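Local coordinates for protein NEQ011 (Nanoarchaeum equitans Kin4-M, PDB 6GQ8) that probably reduces superoxide at a non-haem iron centre, as a neelaredoxin-type superoxide reductase of the desulfoferrodoxin family, at residues I25-G30 against V46-E51. Numbering follows the deposited sequence.
Sequences ITIEVG and VDLYFE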
loop_
_atom_site.group_PDB
_atom_site.type_symbol
_atom_site.label_atom_id
_atom_site.label_comp_id
_atom_site.label_asym_id
_atom_site.label_seq_id
_atom_site.Cartn_x
_atom_site.Cartn_y
_atom_site.Cartn_z
ATOM N N ILE A 25 -11.504 -15.294 -3.923
ATOM C CA ILE A 25 -12.057 -14.548 -2.802
ATOM C C ILE A 25 -12.480 -13.180 -3.318
ATOM O O ILE A 25 -11.635 -12.361 -3.700
ATOM C CB ILE A 25 -11.048 -14.420 -1.653
ATOM C CG1 ILE A 25 -10.598 -15.809 -1.189
ATOM C CG2 ILE A 25 -11.656 -13.658 -0.490
ATOM C CD1 ILE A 25 -9.325 -15.799 -0.363
ATOM N N THR A 26 -13.787 -12.938 -3.341
ATOM C CA THR A 26 -14.341 -11.655 -3.744
ATOM C C THR A 26 -14.674 -10.853 -2.492
ATOM O O THR A 26 -15.279 -11.382 -1.554
ATOM C CB THR A 26 -15.595 -11.837 -4.605
ATOM O OG1 THR A 26 -15.290 -12.655 -5.743
ATOM C CG2 THR A 26 -16.117 -10.488 -5.086
ATOM N N ILE A 27 -14.270 -9.586 -2.479
ATOM C CA ILE A 27 -14.568 -8.673 -1.383
ATOM C C ILE A 27 -15.239 -7.448 -1.983
ATOM O O ILE A 27 -14.698 -6.833 -2.908
ATOM C CB ILE A 27 -13.302 -8.268 -0.602
ATOM C CG1 ILE A 27 -12.488 -9.503 -0.209
ATOM C CG2 ILE A 27 -13.677 -7.486 0.645
ATOM C CD1 ILE A 27 -11.015 -9.222 -0.042
ATOM N N GLU A 28 -16.417 -7.103 -1.470
ATOM C CA GLU A 28 -17.151 -5.941 -1.951
ATOM C C GLU A 28 -17.736 -5.189 -0.768
ATOM O O GLU A 28 -18.366 -5.793 0.106
ATOM C CB GLU A 28 -18.267 -6.356 -2.923
ATOM C CG GLU A 28 -18.992 -5.187 -3.575
ATOM C CD GLU A 28 -19.972 -5.620 -4.655
ATOM O OE1 GLU A 28 -20.223 -6.835 -4.790
ATOM O OE2 GLU A 28 -20.494 -4.737 -5.369
ATOM N N VAL A 29 -17.527 -3.874 -0.743
ATOM C CA VAL A 29 -18.109 -3.000 0.269
ATOM C C VAL A 29 -19.304 -2.290 -0.351
ATOM O O VAL A 29 -19.202 -1.734 -1.452
ATOM C CB VAL A 29 -17.080 -1.988 0.800
ATOM C CG1 VAL A 29 -17.717 -1.093 1.855
ATOM C CG2 VAL A 29 -15.867 -2.710 1.371
ATOM N N GLY A 30 -20.437 -2.324 0.341
ATOM C CA GLY A 30 -21.638 -1.705 -0.189
ATOM C C GLY A 30 -22.304 -2.519 -1.274
ATOM O O GLY A 30 -22.789 -1.952 -2.263
ATOM N N VAL A 46 -9.110 -2.199 1.378
ATOM C CA VAL A 46 -9.515 -3.392 2.112
ATOM C C VAL A 46 -8.283 -4.261 2.338
ATOM O O VAL A 46 -7.498 -4.489 1.412
ATOM C CB VAL A 46 -10.617 -4.181 1.375
ATOM C CG1 VAL A 46 -10.238 -4.407 -0.078
ATOM C CG2 VAL A 46 -10.879 -5.507 2.071
ATOM N N ASP A 47 -8.097 -4.718 3.572
ATOM C CA ASP A 47 -7.079 -5.706 3.903
ATOM C C ASP A 47 -7.747 -7.059 4.100
ATOM O O ASP A 47 -8.809 -7.151 4.723
ATOM C CB ASP A 47 -6.318 -5.319 5.173
ATOM C CG ASP A 47 -5.164 -4.376 4.903
ATOM O OD1 ASP A 47 -4.572 -4.455 3.810
ATOM O OD2 ASP A 47 -4.841 -3.560 5.795
ATOM N N LEU A 48 -7.130 -8.109 3.558
ATOM C CA LEU A 48 -7.648 -9.468 3.676
ATOM C C LEU A 48 -6.635 -10.325 4.419
ATOM O O LEU A 48 -5.477 -10.424 4.002
ATOM C CB LEU A 48 -7.944 -10.067 2.301
ATOM C CG LEU A 48 -8.422 -11.522 2.293
ATOM C CD1 LEU A 48 -9.813 -11.649 2.902
ATOM C CD2 LEU A 48 -8.395 -12.091 0.888
ATOM N N TYR A 49 -7.072 -10.948 5.510
ATOM C CA TYR A 49 -6.237 -11.849 6.288
ATOM C C TYR A 49 -6.849 -13.243 6.306
ATOM O O TYR A 49 -8.062 -13.413 6.143
ATOM C CB TYR A 49 -6.071 -11.359 7.730
ATOM C CG TYR A 49 -5.491 -9.967 7.868
ATOM C CD1 TYR A 49 -4.128 -9.776 8.068
ATOM C CD2 TYR A 49 -6.308 -8.848 7.820
ATOM C CE1 TYR A 49 -3.594 -8.505 8.205
ATOM C CE2 TYR A 49 -5.785 -7.572 7.957
ATOM C CZ TYR A 49 -4.429 -7.409 8.149
ATOM O OH TYR A 49 -3.909 -6.145 8.281
ATOM N N PHE A 50 -5.996 -14.243 6.510
ATOM C CA PHE A 50 -6.432 -15.601 6.808
ATOM C C PHE A 50 -5.822 -15.997 8.142
ATOM O O PHE A 50 -4.599 -15.947 8.307
ATOM C CB PHE A 50 -6.025 -16.587 5.712
ATOM C CG PHE A 50 -6.339 -18.022 6.046
ATOM C CD1 PHE A 50 -7.635 -18.408 6.346
ATOM C CD2 PHE A 50 -5.342 -18.983 6.052
ATOM C CE1 PHE A 50 -7.932 -19.726 6.654
ATOM C CE2 PHE A 50 -5.633 -20.306 6.356
ATOM C CZ PHE A 50 -6.929 -20.678 6.657
ATOM N N GLU A 51 -6.674 -16.359 9.098
ATOM C CA GLU A 51 -6.228 -16.801 10.415
ATOM C C GLU A 51 -6.502 -18.292 10.547
ATOM O O GLU A 51 -7.609 -18.693 10.933
ATOM C CB GLU A 51 -6.926 -16.019 11.530
ATOM C CG GLU A 51 -6.392 -16.338 12.916
ATOM C CD GLU A 51 -7.094 -15.563 14.014
ATOM O OE1 GLU A 51 -7.552 -14.430 13.751
ATOM O OE2 GLU A 51 -7.183 -16.088 15.144
#
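The two sheets of the superoxide reductase beta-sandwich face each other where I27 and I25 of strand 22-29 meet V46 and L48 of strand 43-52. The segment axes approach to 9.3 Å at 145°, a distance at which side chains rather than backbone bonds join the strands. I27 uses both of its branches. Its beta-branch methyl CG2, trans to the backbone N because chi1 is -50°, touches V46 CG2 at 3.7 Å, while CD1, the tip of the longer arm, lies against the flank of L48, 4.0 Å from L48 CB and equally near both L48 methyls. L48 extends from its strand with CG trans to N (chi1 177°), which sends the isobutyl end across to the other sheet, where CD2 touches both isoleucines; I25 CG2 lies 3.9 Å from L48 CD2, and I25 CD1 is almost as near. L48 also packs on V81 of strand 74-84, and V46 on I63 and F65, continuing the apolar layer within the chain. On the other face of strand 43-52, D47 forms a salt bridge with R62 and Y49 stacks on H59. The contact stands apart from the metal site, the V46 side chain being about 14 Å from the bound iron(III) ion. Since all four touching residues are buried, this is core packing between facing sheets, as in an immunoglobulin-like (E-set) beta-sandwich.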